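Local coordinates for 3-oxoacyl-[acyl-carrier protein] synthase (Thermus thermophilus, PDB 1UB7) that probably catalyses the first condensation of bacterial fatty acid synthesis, condensing the acetyl group of acetyl-CoA with malonyl-ACP, with loss of CO2, to give 3-oxobutanoyl-ACP, at residues A[263-275]-A[283-295]. Numbering follows the deposited sequence.
Sequences PWERVAVNVDRYG and PLALKEAVDAGRI
E288, on the face of helix 281-292 turned to segment 263-275, forms a bidentate salt bridge with R273. R273 NH2 meets E288 OE1 at 2.8 Å almost in the guanidinium plane, and R273 NH1 donates to E288 OE2 at 3.2 Å, with the oxygen tilted 19° from that plane. Both oxygens use their syn lone pairs, and the two flat groups lie nearly coplanar, 26° apart. E288 OE2 also accepts from Y274 OH at 3.0 Å, nearly in line with its C-O bond, so three donors hold the carboxylate and fix its rotation. Beside this bond L284 CD1 touches Y274 CD2. Replacing E288 with an alanine would probably leave the R273 guanidinium without its counter-charge here and the Y274 hydroxyl without this acceptor.

At the far end, R294 follows the Schellman turn at G293 and, its chain bent at chi3 (59°), offers its guanidinium edge to backbone carbonyls. R294 NH2 is modelled 2.5 Å from E265 O, too short to be taken at face value, and bonds weakly to V267 O. One water bridges R294 NE and E265 O; another accepts from R294 NH1 and V269 N.

Between these polar ends A268 CB faces A285 CB at 4.3 Å, while N270 OD1 rests 3.4 Å from A285 CA.

The arrangement lays the connection from helix 250-258 to the short helix 271-274 along a helix of the C-terminal half of the thiolase-like fold; the N270 and Y274 side chains lie about 8 Å from those of H246 and N276, respectively, both predicted active-site residues.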
ATOM      1  N   PRO A 263      12.694  -3.457  32.588  1.00 68.29           N
ATOM      2  CA  PRO A 263      12.196  -2.438  33.520  1.00 70.19           C
ATOM      3  C   PRO A 263      11.415  -1.406  32.702  1.00 71.00           C
ATOM      4  O   PRO A 263      11.802  -1.096  31.570  1.00 73.40           O
ATOM      5  CB  PRO A 263      13.481  -1.865  34.119  1.00 67.83           C
ATOM      6  CG  PRO A 263      14.450  -1.963  32.984  1.00 67.70           C
ATOM      7  CD  PRO A 263      14.154  -3.325  32.394  1.00 65.81           C
ATOM      8  N   TRP A 264      10.323  -0.881  33.256  1.00 71.76           N
ATOM      9  CA  TRP A 264       9.501   0.091  32.538  1.00 70.90           C
ATOM     10  C   TRP A 264      10.255   1.285  31.959  1.00 72.47           C
ATOM     11  O   TRP A 264       9.752   1.973  31.072  1.00 72.76           O
ATOM     12  CB  TRP A 264       8.376   0.593  33.436  1.00 66.65           C
ATOM     13  CG  TRP A 264       7.228  -0.347  33.506  1.00 69.25           C
ATOM     14  CD1 TRP A 264       6.885  -1.145  34.554  1.00 67.66           C
ATOM     15  CD2 TRP A 264       6.260  -0.592  32.479  1.00 74.46           C
ATOM     16  NE1 TRP A 264       5.757  -1.873  34.250  1.00 67.09           N
ATOM     17  CE2 TRP A 264       5.353  -1.553  32.981  1.00 71.55           C
ATOM     18  CE3 TRP A 264       6.071  -0.093  31.181  1.00 71.41           C
ATOM     19  CZ2 TRP A 264       4.270  -2.026  32.232  1.00 70.59           C
ATOM     20  CZ3 TRP A 264       4.992  -0.564  30.436  1.00 65.35           C
ATOM     21  CH2 TRP A 264       4.105  -1.521  30.967  1.00 67.92           C
ATOM     22  N   GLU A 265      11.461   1.520  32.464  1.00 73.92           N
ATOM     23  CA  GLU A 265      12.306   2.626  32.019  1.00 73.92           C
ATOM     24  C   GLU A 265      12.856   2.416  30.603  1.00 70.99           C
ATOM     25  O   GLU A 265      13.227   3.373  29.921  1.00 67.48           O
ATOM     26  CB  GLU A 265      13.470   2.778  32.992  1.00 76.17           C
ATOM     27  CG  GLU A 265      14.197   1.467  33.198  1.00 85.70           C
ATOM     28  CD  GLU A 265      15.363   1.574  34.148  1.00 89.61           C
ATOM     29  OE1 GLU A 265      16.302   2.347  33.860  1.00 96.14           O
ATOM     30  OE2 GLU A 265      15.338   0.877  35.182  1.00 89.50           O
ATOM     31  N   ARG A 266      12.919   1.158  30.176  1.00 68.57           N
ATOM     32  CA  ARG A 266      13.424   0.817  28.851  1.00 68.42           C
ATOM     33  C   ARG A 266      12.284   0.447  27.908  1.00 65.79           C
ATOM     34  O   ARG A 266      12.485  -0.253  26.921  1.00 66.66           O
ATOM     35  CB  ARG A 266      14.418  -0.342  28.954  1.00 70.81           C
ATOM     36  CG  ARG A 266      15.766   0.061  29.531  1.00 71.39           C
ATOM     37  CD  ARG A 266      16.572  -1.153  29.957  1.00 78.80           C
ATOM     38  NE  ARG A 266      16.814  -2.086  28.860  1.00 82.53           N
ATOM     39  CZ  ARG A 266      17.477  -3.232  28.990  1.00 82.18           C
ATOM     40  NH1 ARG A 266      17.961  -3.583  30.174  1.00 82.36           N
ATOM     41  NH2 ARG A 266      17.666  -4.019  27.936  1.00 81.67           N
ATOM     42  N   VAL A 267      11.089   0.928  28.230  1.00 60.19           N
ATOM     43  CA  VAL A 267       9.899   0.685  27.431  1.00 55.89           C
ATOM     44  C   VAL A 267       9.108   1.978  27.296  1.00 58.79           C
ATOM     45  O   VAL A 267       8.836   2.649  28.294  1.00 58.51           O
ATOM     46  CB  VAL A 267       8.993  -0.354  28.080  1.00 55.84           C
ATOM     47  CG1 VAL A 267       7.641  -0.377  27.372  1.00 52.86           C
ATOM     48  CG2 VAL A 267       9.661  -1.721  28.016  1.00 60.09           C
ATOM     49  N   ALA A 268       8.729   2.308  26.061  1.00 54.27           N
ATOM     50  CA  ALA A 268       7.976   3.525  25.773  1.00 49.28           C
ATOM     51  C   ALA A 268       6.472   3.330  25.902  1.00 42.55           C
ATOM     52  O   ALA A 268       5.915   2.375  25.378  1.00 46.82           O
ATOM     53  CB  ALA A 268       8.311   4.017  24.376  1.00 50.69           C
ATOM     54  N   VAL A 269       5.811   4.250  26.590  1.00 43.89           N
ATOM     55  CA  VAL A 269       4.361   4.157  26.763  1.00 47.54           C
ATOM     56  C   VAL A 269       3.674   5.500  26.595  1.00 45.13           C
ATOM     57  O   VAL A 269       4.216   6.539  26.960  1.00 54.89           O
ATOM     58  CB  VAL A 269       3.969   3.627  28.178  1.00 46.19           C
ATOM     59  CG1 VAL A 269       2.478   3.302  28.217  1.00 40.83           C
ATOM     60  CG2 VAL A 269       4.796   2.393  28.540  1.00 45.12           C
ATOM     61  N   ASN A 270       2.476   5.470  26.032  1.00 42.10           N
ATOM     62  CA  ASN A 270       1.686   6.672  25.860  1.00 43.44           C
ATOM     63  C   ASN A 270       0.263   6.266  25.509  1.00 41.89           C
ATOM     64  O   ASN A 270      -0.604   7.113  25.321  1.00 42.05           O
ATOM     65  CB  ASN A 270       2.314   7.620  24.803  1.00 49.77           C
ATOM     66  CG  ASN A 270       2.205   7.111  23.356  1.00 55.93           C
ATOM     67  OD1 ASN A 270       3.094   7.373  22.543  1.00 60.01           O
ATOM     68  ND2 ASN A 270       1.111   6.426  23.023  1.00 56.52           N
ATOM     69  N   VAL A 271       0.030   4.953  25.443  1.00 44.58           N
ATOM     70  CA  VAL A 271      -1.299   4.426  25.129  1.00 48.51           C
ATOM     71  C   VAL A 271      -2.310   4.963  26.133  1.00 52.04           C
ATOM     72  O   VAL A 271      -3.513   4.984  25.870  1.00 58.23           O
ATOM     73  CB  VAL A 271      -1.338   2.864  25.159  1.00 45.70           C
ATOM     74  CG1 VAL A 271      -0.974   2.331  26.539  1.00 50.88           C
ATOM     75  CG2 VAL A 271      -2.719   2.382  24.787  1.00 43.51           C
ATOM     76  N   ASP A 272      -1.800   5.400  27.281  1.00 55.87           N
ATOM     77  CA  ASP A 272      -2.615   5.957  28.350  1.00 57.29           C
ATOM     78  C   ASP A 272      -3.184   7.325  27.982  1.00 57.27           C
ATOM     79  O   ASP A 272      -4.285   7.688  28.407  1.00 60.49           O
ATOM     80  CB  ASP A 272      -1.777   6.068  29.630  1.00 61.16           C
ATOM     81  CG  ASP A 272      -0.479   6.843  29.424  1.00 65.76           C
ATOM     82  OD1 ASP A 272       0.286   6.498  28.499  1.00 70.99           O
ATOM     83  OD2 ASP A 272      -0.211   7.789  30.195  1.00 64.36           O
ATOM     84  N   ARG A 273      -2.437   8.074  27.173  1.00 55.59           N
ATOM     85  CA  ARG A 273      -2.850   9.413  26.765  1.00 52.74           C
ATOM     86  C   ARG A 273      -3.412   9.536  25.348  1.00 49.96           C
ATOM     87  O   ARG A 273      -4.126  10.497  25.044  1.00 45.77           O
ATOM     88  CB  ARG A 273      -1.674  10.391  26.942  1.00 52.26           C
ATOM     89  CG  ARG A 273      -1.414  10.763  28.388  1.00 47.75           C
ATOM     90  CD  ARG A 273      -0.223  11.689  28.575  1.00 54.88           C
ATOM     91  NE  ARG A 273       1.052  11.001  28.379  1.00 64.45           N
ATOM     92  CZ  ARG A 273       1.727  10.982  27.232  1.00 64.82           C
ATOM     93  NH1 ARG A 273       1.253  11.620  26.169  1.00 65.08           N
ATOM     94  NH2 ARG A 273       2.874  10.326  27.146  1.00 62.89           N
ATOM     95  N   TYR A 274      -3.110   8.576  24.481  1.00 46.64           N
ATOM     96  CA  TYR A 274      -3.607   8.667  23.109  1.00 50.95           C
ATOM     97  C   TYR A 274      -4.408   7.465  22.610  1.00 51.72           C
ATOM     98  O   TYR A 274      -4.968   7.502  21.507  1.00 54.26           O
ATOM     99  CB  TYR A 274      -2.448   8.890  22.136  1.00 47.66           C
ATOM    100  CG  TYR A 274      -1.522  10.039  22.446  1.00 34.21           C
ATOM    101  CD1 TYR A 274      -2.008  11.317  22.714  1.00 35.26           C
ATOM    102  CD2 TYR A 274      -0.142   9.860  22.368  1.00 45.23           C
ATOM    103  CE1 TYR A 274      -1.133  12.395  22.887  1.00 33.33           C
ATOM    104  CE2 TYR A 274       0.735  10.919  22.532  1.00 39.11           C
ATOM    105  CZ  TYR A 274       0.242  12.184  22.789  1.00 40.27           C
ATOM    106  OH  TYR A 274       1.147  13.216  22.932  1.00 45.81           O
ATOM    107  N   GLY A 275      -4.456   6.399  23.401  1.00 53.67           N
ATOM    108  CA  GLY A 275      -5.180   5.217  22.971  1.00 55.37           C
ATOM    109  C   GLY A 275      -4.392   4.517  21.877  1.00 57.96           C
ATOM    110  O   GLY A 275      -3.183   4.746  21.720  1.00 55.23           O
ATOM    111  N   PRO A 283       5.515   6.122  15.851  1.00 33.13           N
ATOM    112  CA  PRO A 283       6.177   7.419  15.666  1.00 29.78           C
ATOM    113  C   PRO A 283       5.795   8.432  16.763  1.00 33.16           C
ATOM    114  O   PRO A 283       6.626   9.248  17.160  1.00 36.63           O
ATOM    115  CB  PRO A 283       5.759   7.840  14.250  1.00 32.19           C
ATOM    116  CG  PRO A 283       4.533   6.969  13.939  1.00 33.80           C
ATOM    117  CD  PRO A 283       4.877   5.663  14.601  1.00 28.82           C
ATOM    118  N   LEU A 284       4.556   8.372  17.260  1.00 30.18           N
ATOM    119  CA  LEU A 284       4.115   9.259  18.348  1.00 29.92           C
ATOM    120  C   LEU A 284       4.975   9.021  19.583  1.00 31.58           C
ATOM    121  O   LEU A 284       5.360   9.966  20.270  1.00 33.80           O
ATOM    122  CB  LEU A 284       2.647   8.998  18.714  1.00 25.09           C
ATOM    123  CG  LEU A 284       1.609   9.683  17.827  1.00 24.37           C
ATOM    124  CD1 LEU A 284       0.247   9.128  18.102  1.00 32.63           C
ATOM    125  CD2 LEU A 284       1.644  11.210  18.084  1.00 30.53           C
ATOM    126  N   ALA A 285       5.266   7.750  19.858  1.00 30.90           N
ATOM    127  CA  ALA A 285       6.090   7.368  20.998  1.00 37.62           C
ATOM    128  C   ALA A 285       7.554   7.763  20.819  1.00 40.79           C
ATOM    129  O   ALA A 285       8.172   8.296  21.744  1.00 43.62           O
ATOM    130  CB  ALA A 285       5.985   5.853  21.250  1.00 32.73           C
ATOM    131  N   LEU A 286       8.118   7.499  19.644  1.00 41.07           N
ATOM    132  CA  LEU A 286       9.519   7.857  19.403  1.00 39.59           C
ATOM    133  C   LEU A 286       9.753   9.347  19.622  1.00 37.61           C
ATOM    134  O   LEU A 286      10.785   9.749  20.173  1.00 35.28           O
ATOM    135  CB  LEU A 286       9.934   7.503  17.975  1.00 37.00           C
ATOM    136  CG  LEU A 286      10.044   6.017  17.671  1.00 36.95           C
ATOM    137  CD1 LEU A 286      10.143   5.817  16.175  1.00 36.06           C
ATOM    138  CD2 LEU A 286      11.242   5.442  18.391  1.00 35.01           C
ATOM    139  N   LYS A 287       8.792  10.156  19.180  1.00 36.67           N
ATOM    140  CA  LYS A 287       8.884  11.607  19.311  1.00 40.07           C
ATOM    141  C   LYS A 287       9.037  12.014  20.773  1.00 42.67           C
ATOM    142  O   LYS A 287       9.918  12.812  21.104  1.00 42.03           O
ATOM    143  CB  LYS A 287       7.648  12.296  18.721  1.00 35.08           C
ATOM    144  CG  LYS A 287       7.688  13.813  18.882  1.00 33.98           C
ATOM    145  CD  LYS A 287       6.343  14.457  18.577  1.00 33.59           C
ATOM    146  CE  LYS A 287       6.400  15.964  18.780  1.00 27.62           C
ATOM    147  NZ  LYS A 287       5.134  16.588  18.347  1.00 25.92           N
ATOM    148  N   GLU A 288       8.186  11.468  21.646  1.00 43.35           N
ATOM    149  CA  GLU A 288       8.274  11.788  23.072  1.00 48.36           C
ATOM    150  C   GLU A 288       9.623  11.331  23.665  1.00 44.97           C
ATOM    151  O   GLU A 288      10.255  12.061  24.436  1.00 43.21           O
ATOM    152  CB  GLU A 288       7.120  11.145  23.837  1.00 43.03           C
ATOM    153  CG  GLU A 288       5.768  11.443  23.223  1.00 62.55           C
ATOM    154  CD  GLU A 288       4.619  11.298  24.208  1.00 67.99           C
ATOM    155  OE1 GLU A 288       4.646  10.356  25.032  1.00 67.93           O
ATOM    156  OE2 GLU A 288       3.684  12.126  24.146  1.00 71.07           O
ATOM    157  N   ALA A 289      10.060  10.133  23.289  1.00 35.90           N
ATOM    158  CA  ALA A 289      11.319   9.595  23.775  1.00 33.29           C
ATOM    159  C   ALA A 289      12.497  10.450  23.323  1.00 41.41           C
ATOM    160  O   ALA A 289      13.448  10.675  24.080  1.00 43.31           O
ATOM    161  CB  ALA A 289      11.500   8.168  23.293  1.00 33.78           C
ATOM    162  N   VAL A 290      12.452  10.916  22.081  1.00 38.33           N
ATOM    163  CA  VAL A 290      13.536  11.745  21.588  1.00 36.97           C
ATOM    164  C   VAL A 290      13.584  13.015  22.413  1.00 39.04           C
ATOM    165  O   VAL A 290      14.643  13.395  22.921  1.00 39.74           O
ATOM    166  CB  VAL A 290      13.346  12.093  20.095  1.00 33.01           C
ATOM    167  CG1 VAL A 290      14.242  13.251  19.703  1.00 30.90           C
ATOM    168  CG2 VAL A 290      13.670  10.872  19.253  1.00 35.21           C
ATOM    169  N   ASP A 291      12.424  13.648  22.565  1.00 39.22           N
ATOM    170  CA  ASP A 291      12.317  14.897  23.311  1.00 42.85           C
ATOM    171  C   ASP A 291      12.632  14.793  24.801  1.00 46.39           C
ATOM    172  O   ASP A 291      13.019  15.790  25.412  1.00 50.31           O
ATOM    173  CB  ASP A 291      10.924  15.519  23.121  1.00 42.28           C
ATOM    174  CG  ASP A 291      10.709  16.049  21.705  1.00 40.84           C
ATOM    175  OD1 ASP A 291      11.705  16.169  20.959  1.00 46.86           O
ATOM    176  OD2 ASP A 291       9.554  16.353  21.335  1.00 37.96           O
ATOM    177  N   ALA A 292      12.464  13.608  25.389  1.00 44.07           N
ATOM    178  CA  ALA A 292      12.752  13.417  26.805  1.00 41.39           C
ATOM    179  C   ALA A 292      14.222  13.059  26.948  1.00 43.23           C
ATOM    180  O   ALA A 292      14.778  13.086  28.045  1.00 44.16           O
ATOM    181  CB  ALA A 292      11.887  12.314  27.380  1.00 37.18           C
ATOM    182  N   GLY A 293      14.842  12.731  25.817  1.00 42.69           N
ATOM    183  CA  GLY A 293      16.244  12.367  25.809  1.00 42.02           C
ATOM    184  C   GLY A 293      16.474  10.897  26.104  1.00 42.73           C
ATOM    185  O   GLY A 293      17.613  10.479  26.337  1.00 40.55           O
ATOM    186  N   ARG A 294      15.395  10.116  26.106  1.00 41.05           N
ATOM    187  CA  ARG A 294      15.487   8.680  26.364  1.00 36.90           C
ATOM    188  C   ARG A 294      16.042   7.998  25.129  1.00 38.33           C
ATOM    189  O   ARG A 294      16.513   6.862  25.183  1.00 45.32           O
ATOM    190  CB  ARG A 294      14.121   8.113  26.676  1.00 31.58           C
ATOM    191  CG  ARG A 294      13.348   8.939  27.676  1.00 43.80           C
ATOM    192  CD  ARG A 294      12.002   8.289  27.880  1.00 46.76           C
ATOM    193  NE  ARG A 294      12.189   6.923  28.355  1.00 45.74           N
ATOM    194  CZ  ARG A 294      11.216   6.031  28.455  1.00 50.66           C
ATOM    195  NH1 ARG A 294       9.980   6.355  28.104  1.00 45.68           N
ATOM    196  NH2 ARG A 294      11.478   4.820  28.926  1.00 61.42           N
ATOM    197  N   ILE A 295      15.955   8.693  24.007  1.00 33.45           N
ATOM    198  CA  ILE A 295      16.494   8.185  22.763  1.00 41.46           C
ATOM    199  C   ILE A 295      17.476   9.259  22.370  1.00 41.93           C
ATOM    200  O   ILE A 295      17.149  10.441  22.421  1.00 41.30           O
ATOM    201  CB  ILE A 295      15.408   8.043  21.656  1.00 45.98           C
ATOM    202  CG1 ILE A 295      14.640   6.734  21.842  1.00 40.07           C
ATOM    203  CG2 ILE A 295      16.050   8.071  20.273  1.00 44.78           C
ATOM    204  CD1 ILE A 295      13.556   6.511  20.787  1.00 38.69           C
TER
HETATM  205  O   HOH W   1      14.462   5.447  28.910  1.00 51.10           O
HETATM  206  O   HOH W   2       7.561   5.778  28.541  1.00 51.92           O